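Local atomic coordinates of variant surface glycoprotein MITat 1.13 (Trypanosoma brucei, PDB entry 6Z8H), a protein that probably forms, with many identical copies, the dense surface coat by which the parasite evades host immunity through switching among antigenically distinct variants. Residues A112-L126 with F256-L268. Residues are numbered along the deposited sequence; the frame is centred on the assembly and turned at random.
Sequences AISKIEEAAGVYNTL and FLGSNATVAHEAL. With NAG (2-acetamido-2-deoxy-beta-D-glucopyranose), chain E; NAG (2-acetamido-2-deoxy-beta-D-glucopyranose), chain I.
Glu118 reaches across to Asn260 through a sugar: Asn260 ND2 carries an N-linked N-acetylglucosamine, whose amide N2 donates to Glu118 OE2 at 3.1 Å. The Glu118 chain is extended, its CG anti to the backbone N (chi1 -176°), which carries the carboxylate to the glycan root. OE2 also accepts a bond from Asn124 ND2 of the second subunit, so one oxygen serves both glycan and dimer interface. Lys115 borders the same sugar, its CG 3.9 Å from the acetyl methyl C8, while its side chain crosses that of Val263 at about a right angle, CD 3.5 Å from Val263 CG1.

Beneath this polar edge, helix 260-273 lies nearly antiparallel against helix 78-129, one of the two long helices, with 34-75, of the elongated N-terminal domain; the short segments cross at -152° with axes 8.3 Å apart. Small residues permit the approach: Ala112 meets Ala267, and Ala264 CB sits beside Ile116 CG1. Ile116 and Leu268 also touch helix 34-75, so three helices meet here. Farther along, Leu257, in the type II' turn leading into helix 260-273, is gripped by Val122, Tyr123 and Leu126; its CD2 lies 3.5 Å from Val122 CG1, and CD1 reaches the hydroxyl end of Tyr123, which bonds to Ala189 O.

Because no direct hydrogen bond joins the segments, cohesion rests on the apolar seam; waters bridging Lys115 O to Asn260 O and Lys115 NZ to Val263 O supply, with the glycan, the polar links.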
loop_
_atom_site.group_PDB
_atom_site.type_symbol
_atom_site.label_atom_id
_atom_site.label_comp_id
_atom_site.label_asym_id
_atom_site.label_seq_id
_atom_site.Cartn_x
_atom_site.Cartn_y
_atom_site.Cartn_z
ATOM N N ALA A 112 5.677 4.084 -3.827
ATOM C CA ALA A 112 4.854 5.004 -4.607
ATOM C C ALA A 112 3.481 5.191 -3.969
ATOM O O ALA A 112 2.967 6.317 -3.902
ATOM C CB ALA A 112 4.725 4.489 -6.034
ATOM N N ILE A 113 2.873 4.120 -3.478
ATOM C CA ILE A 113 1.585 4.241 -2.804
ATOM C C ILE A 113 1.696 5.202 -1.627
ATOM O O ILE A 113 0.871 6.115 -1.448
ATOM C CB ILE A 113 1.079 2.874 -2.319
ATOM C CG1 ILE A 113 0.695 1.995 -3.514
ATOM C CG2 ILE A 113 -0.070 3.077 -1.320
ATOM C CD1 ILE A 113 0.497 0.529 -3.133
ATOM N N SER A 114 2.732 5.034 -0.809
ATOM C CA SER A 114 2.816 5.865 0.387
ATOM C C SER A 114 3.059 7.322 0.026
ATOM O O SER A 114 2.477 8.221 0.642
ATOM C CB SER A 114 3.905 5.365 1.316
ATOM O OG SER A 114 5.187 5.632 0.816
ATOM N N LYS A 115 3.902 7.584 -0.972
ATOM C CA LYS A 115 4.236 8.961 -1.329
ATOM C C LYS A 115 3.089 9.653 -2.058
ATOM O O LYS A 115 2.799 10.825 -1.791
ATOM C CB LYS A 115 5.540 8.943 -2.125
ATOM C CG LYS A 115 6.753 8.688 -1.247
ATOM C CD LYS A 115 7.993 8.360 -2.045
ATOM C CE LYS A 115 9.225 8.252 -1.162
ATOM N NZ LYS A 115 10.466 8.388 -1.968
ATOM N N ILE A 116 2.375 8.943 -2.923
ATOM C CA ILE A 116 1.228 9.524 -3.616
ATOM C C ILE A 116 0.085 9.789 -2.649
ATOM O O ILE A 116 -0.573 10.829 -2.746
ATOM C CB ILE A 116 0.790 8.633 -4.793
ATOM C CG1 ILE A 116 1.698 8.831 -6.005
ATOM C CG2 ILE A 116 -0.675 8.883 -5.123
ATOM C CD1 ILE A 116 1.409 7.920 -7.146
ATOM N N GLU A 117 -0.196 8.865 -1.729
ATOM C CA GLU A 117 -1.295 9.067 -0.789
ATOM C C GLU A 117 -1.000 10.214 0.185
ATOM O O GLU A 117 -1.906 10.985 0.517
ATOM C CB GLU A 117 -1.617 7.762 -0.047
ATOM C CG GLU A 117 -2.244 6.693 -0.950
ATOM C CD GLU A 117 -3.689 7.008 -1.374
ATOM O OE1 GLU A 117 -4.180 8.133 -1.125
ATOM O OE2 GLU A 117 -4.312 6.092 -1.966
ATOM N N GLU A 118 0.267 10.395 0.597
ATOM C CA GLU A 118 0.618 11.557 1.410
ATOM C C GLU A 118 0.370 12.847 0.640
ATOM O O GLU A 118 -0.188 13.803 1.188
ATOM C CB GLU A 118 2.075 11.470 1.883
ATOM C CG GLU A 118 2.452 12.623 2.807
ATOM C CD GLU A 118 3.821 12.508 3.425
ATOM O OE1 GLU A 118 4.411 11.417 3.366
ATOM O OE2 GLU A 118 4.334 13.477 4.000
ATOM N N ALA A 119 0.780 12.905 -0.631
ATOM C CA ALA A 119 0.534 14.106 -1.424
ATOM C C ALA A 119 -0.952 14.347 -1.625
ATOM O O ALA A 119 -1.397 15.499 -1.603
ATOM C CB ALA A 119 1.256 13.988 -2.763
ATOM N N ALA A 120 -1.738 13.278 -1.744
ATOM C CA ALA A 120 -3.182 13.384 -1.907
ATOM C C ALA A 120 -3.817 14.000 -0.676
ATOM O O ALA A 120 -4.737 14.820 -0.791
ATOM C CB ALA A 120 -3.767 11.990 -2.168
ATOM N N GLY A 121 -3.300 13.672 0.503
ATOM C CA GLY A 121 -3.788 14.317 1.712
ATOM C C GLY A 121 -3.522 15.816 1.701
ATOM O O GLY A 121 -4.380 16.630 2.087
ATOM N N VAL A 122 -2.321 16.211 1.276
ATOM C CA VAL A 122 -2.068 17.640 1.127
ATOM C C VAL A 122 -3.054 18.256 0.140
ATOM O O VAL A 122 -3.591 19.347 0.396
ATOM C CB VAL A 122 -0.596 17.933 0.777
ATOM C CG1 VAL A 122 -0.360 19.443 0.702
ATOM C CG2 VAL A 122 0.316 17.335 1.807
ATOM N N TYR A 123 -3.325 17.589 -0.999
ATOM C CA TYR A 123 -4.296 18.157 -1.942
ATOM C C TYR A 123 -5.676 18.325 -1.307
ATOM O O TYR A 123 -6.415 19.242 -1.679
ATOM C CB TYR A 123 -4.364 17.347 -3.243
ATOM C CG TYR A 123 -3.192 17.592 -4.155
ATOM C CD1 TYR A 123 -2.980 18.843 -4.721
ATOM C CD2 TYR A 123 -2.326 16.557 -4.529
ATOM C CE1 TYR A 123 -1.905 19.093 -5.565
ATOM C CE2 TYR A 123 -1.252 16.798 -5.368
ATOM C CZ TYR A 123 -1.072 18.047 -5.926
ATOM O OH TYR A 123 0.003 18.258 -6.756
ATOM N N ASN A 124 -6.044 17.478 -0.348
ATOM C CA ASN A 124 -7.316 17.676 0.328
ATOM C C ASN A 124 -7.346 19.055 0.951
ATOM O O ASN A 124 -8.329 19.804 0.821
ATOM C CB ASN A 124 -7.497 16.671 1.455
ATOM C CG ASN A 124 -7.761 15.285 0.966
ATOM O OD1 ASN A 124 -8.069 15.054 -0.188
ATOM N ND2 ASN A 124 -7.682 14.342 1.885
ATOM N N THR A 125 -6.249 19.426 1.612
ATOM C CA THR A 125 -6.217 20.729 2.260
ATOM C C THR A 125 -6.161 21.851 1.228
ATOM O O THR A 125 -6.737 22.926 1.442
ATOM C CB THR A 125 -5.074 20.835 3.274
ATOM O OG1 THR A 125 -3.793 20.856 2.654
ATOM C CG2 THR A 125 -5.150 19.795 4.312
ATOM N N LEU A 126 -5.423 21.659 0.131
ATOM C CA LEU A 126 -5.406 22.678 -0.921
ATOM C C LEU A 126 -6.799 22.940 -1.479
ATOM O O LEU A 126 -7.125 24.088 -1.799
ATOM C CB LEU A 126 -4.442 22.251 -2.030
ATOM C CG LEU A 126 -2.973 22.284 -1.585
ATOM C CD1 LEU A 126 -2.054 21.751 -2.714
ATOM C CD2 LEU A 126 -2.523 23.643 -1.109
ATOM N N PHE A 256 2.618 24.797 0.849
ATOM C CA PHE A 256 2.048 23.678 1.595
ATOM C C PHE A 256 2.633 22.343 1.157
ATOM O O PHE A 256 2.992 21.510 1.994
ATOM C CB PHE A 256 0.538 23.656 1.416
ATOM C CG PHE A 256 -0.178 24.717 2.226
ATOM C CD1 PHE A 256 -0.489 24.465 3.543
ATOM C CD2 PHE A 256 -0.537 25.963 1.678
ATOM C CE1 PHE A 256 -1.134 25.434 4.322
ATOM C CE2 PHE A 256 -1.209 26.910 2.446
ATOM C CZ PHE A 256 -1.497 26.641 3.770
ATOM N N LEU A 257 2.736 22.124 -0.151
ATOM C CA LEU A 257 3.145 20.809 -0.644
ATOM C C LEU A 257 4.643 20.584 -0.525
ATOM O O LEU A 257 5.090 19.429 -0.420
ATOM C CB LEU A 257 2.746 20.638 -2.108
ATOM C CG LEU A 257 1.481 19.833 -2.432
ATOM C CD1 LEU A 257 1.125 19.950 -3.911
ATOM C CD2 LEU A 257 1.659 18.416 -2.018
ATOM N N GLY A 258 5.438 21.638 -0.582
ATOM C CA GLY A 258 6.875 21.446 -0.616
ATOM C C GLY A 258 7.241 20.536 -1.766
ATOM O O GLY A 258 6.802 20.726 -2.899
ATOM N N SER A 259 8.042 19.527 -1.465
ATOM C CA SER A 259 8.480 18.571 -2.469
ATOM C C SER A 259 7.643 17.297 -2.470
ATOM O O SER A 259 8.051 16.313 -3.091
ATOM C CB SER A 259 9.965 18.277 -2.281
ATOM O OG SER A 259 10.240 17.601 -1.072
ATOM N N ASN A 260 6.492 17.287 -1.802
ATOM C CA ASN A 260 5.731 16.047 -1.658
ATOM C C ASN A 260 5.256 15.532 -3.009
ATOM O O ASN A 260 5.279 14.320 -3.260
ATOM C CB ASN A 260 4.490 16.280 -0.809
ATOM C CG ASN A 260 4.741 16.288 0.698
ATOM O OD1 ASN A 260 3.791 16.494 1.459
ATOM N ND2 ASN A 260 5.982 16.097 1.135
ATOM N N ALA A 261 4.803 16.432 -3.887
ATOM C CA ALA A 261 4.314 15.977 -5.182
ATOM C C ALA A 261 5.466 15.577 -6.090
ATOM O O ALA A 261 5.342 14.630 -6.869
ATOM C CB ALA A 261 3.472 17.056 -5.845
ATOM N N THR A 262 6.604 16.265 -5.984
ATOM C CA THR A 262 7.777 15.891 -6.762
ATOM C C THR A 262 8.263 14.510 -6.367
ATOM O O THR A 262 8.596 13.706 -7.234
ATOM C CB THR A 262 8.887 16.921 -6.536
ATOM O OG1 THR A 262 8.401 18.233 -6.824
ATOM C CG2 THR A 262 10.111 16.601 -7.381
ATOM N N VAL A 263 8.313 14.215 -5.065
ATOM C CA VAL A 263 8.780 12.916 -4.590
ATOM C C VAL A 263 7.825 11.807 -5.004
ATOM O O VAL A 263 8.260 10.692 -5.316
ATOM C CB VAL A 263 8.968 12.996 -3.065
ATOM C CG1 VAL A 263 9.067 11.670 -2.440
ATOM C CG2 VAL A 263 10.197 13.847 -2.725
ATOM N N ALA A 264 6.518 12.081 -5.010
ATOM C CA ALA A 264 5.546 11.114 -5.509
ATOM C C ALA A 264 5.768 10.825 -6.991
ATOM O O ALA A 264 5.809 9.658 -7.411
ATOM C CB ALA A 264 4.136 11.637 -5.242
ATOM N N HIS A 265 5.931 11.882 -7.793
ATOM C CA HIS A 265 6.243 11.728 -9.211
ATOM C C HIS A 265 7.493 10.881 -9.397
ATOM O O HIS A 265 7.535 9.997 -10.257
ATOM C CB HIS A 265 6.461 13.118 -9.801
ATOM C CG HIS A 265 6.393 13.210 -11.298
ATOM N ND1 HIS A 265 5.247 12.947 -12.012
ATOM C CD2 HIS A 265 7.291 13.676 -12.198
ATOM C CE1 HIS A 265 5.451 13.212 -13.291
ATOM N NE2 HIS A 265 6.676 13.682 -13.426
ATOM N N GLU A 266 8.548 11.151 -8.657
ATOM C CA GLU A 266 9.827 10.423 -8.763
ATOM C C GLU A 266 9.617 8.952 -8.371
ATOM O O GLU A 266 10.346 8.122 -8.926
ATOM C CB GLU A 266 10.910 11.060 -7.910
ATOM C CG GLU A 266 12.256 10.368 -8.019
ATOM C CD GLU A 266 12.714 10.043 -9.437
ATOM O OE1 GLU A 266 12.882 8.815 -9.760
ATOM O OE2 GLU A 266 12.884 11.016 -10.235
ATOM N N ALA A 267 8.684 8.637 -7.476
ATOM C CA ALA A 267 8.479 7.248 -7.069
ATOM C C ALA A 267 7.811 6.452 -8.176
ATOM O O ALA A 267 8.126 5.268 -8.372
ATOM C CB ALA A 267 7.625 7.189 -5.808
ATOM N N LEU A 268 6.933 7.085 -8.949
ATOM C CA LEU A 268 6.402 6.432 -10.139
ATOM C C LEU A 268 7.502 6.188 -11.170
ATOM O O LEU A 268 7.599 5.090 -11.737
ATOM C CB LEU A 268 5.280 7.282 -10.734
ATOM C CG LEU A 268 4.072 7.494 -9.810
ATOM C CD1 LEU A 268 3.020 8.323 -10.513
ATOM C CD2 LEU A 268 3.507 6.131 -9.360
HETATM C C1 NAG E . 6.179 15.960 2.665
HETATM C C2 NAG E . 7.357 14.928 2.988
HETATM C C3 NAG E . 7.677 14.865 4.429
HETATM C C4 NAG E . 7.858 16.261 4.973
HETATM C C5 NAG E . 6.653 17.070 4.559
HETATM C C6 NAG E . 6.724 18.484 5.085
HETATM C C7 NAG E . 7.879 12.960 1.607
HETATM C C8 NAG E . 7.347 11.668 1.134
HETATM N N2 NAG E . 7.022 13.627 2.388
HETATM O O3 NAG E . 8.872 14.147 4.616
HETATM O O4 NAG E . 7.811 15.982 6.309
HETATM O O5 NAG E . 6.601 17.164 3.186
HETATM O O6 NAG E . 5.447 19.047 5.021
HETATM O O7 NAG E . 8.969 13.291 1.342
HETATM C C1 NAG I . -10.580 12.488 3.234
HETATM C C2 NAG I . -11.343 11.318 2.507
HETATM C C3 NAG I . -11.702 11.712 1.122
HETATM C C4 NAG I . -12.396 13.073 1.176
HETATM C C5 NAG I . -11.534 14.058 1.957
HETATM C C6 NAG I . -12.128 15.497 2.012
HETATM C C7 NAG I . -10.998 8.971 2.994
HETATM C C8 NAG I . -9.985 7.856 2.808
HETATM N N2 NAG I . -10.521 10.103 2.551
HETATM O O3 NAG I . -12.593 10.720 0.699
HETATM O O4 NAG I . -12.343 13.407 -0.187
HETATM O O5 NAG I . -11.431 13.596 3.272
HETATM O O6 NAG I . -11.130 16.446 2.299
HETATM O O7 NAG I . -12.055 8.789 3.408
HETATM O O HOH W 1 5.097 12.558 -0.996
HETATM O O HOH W 2 10.781 9.552 -4.527
#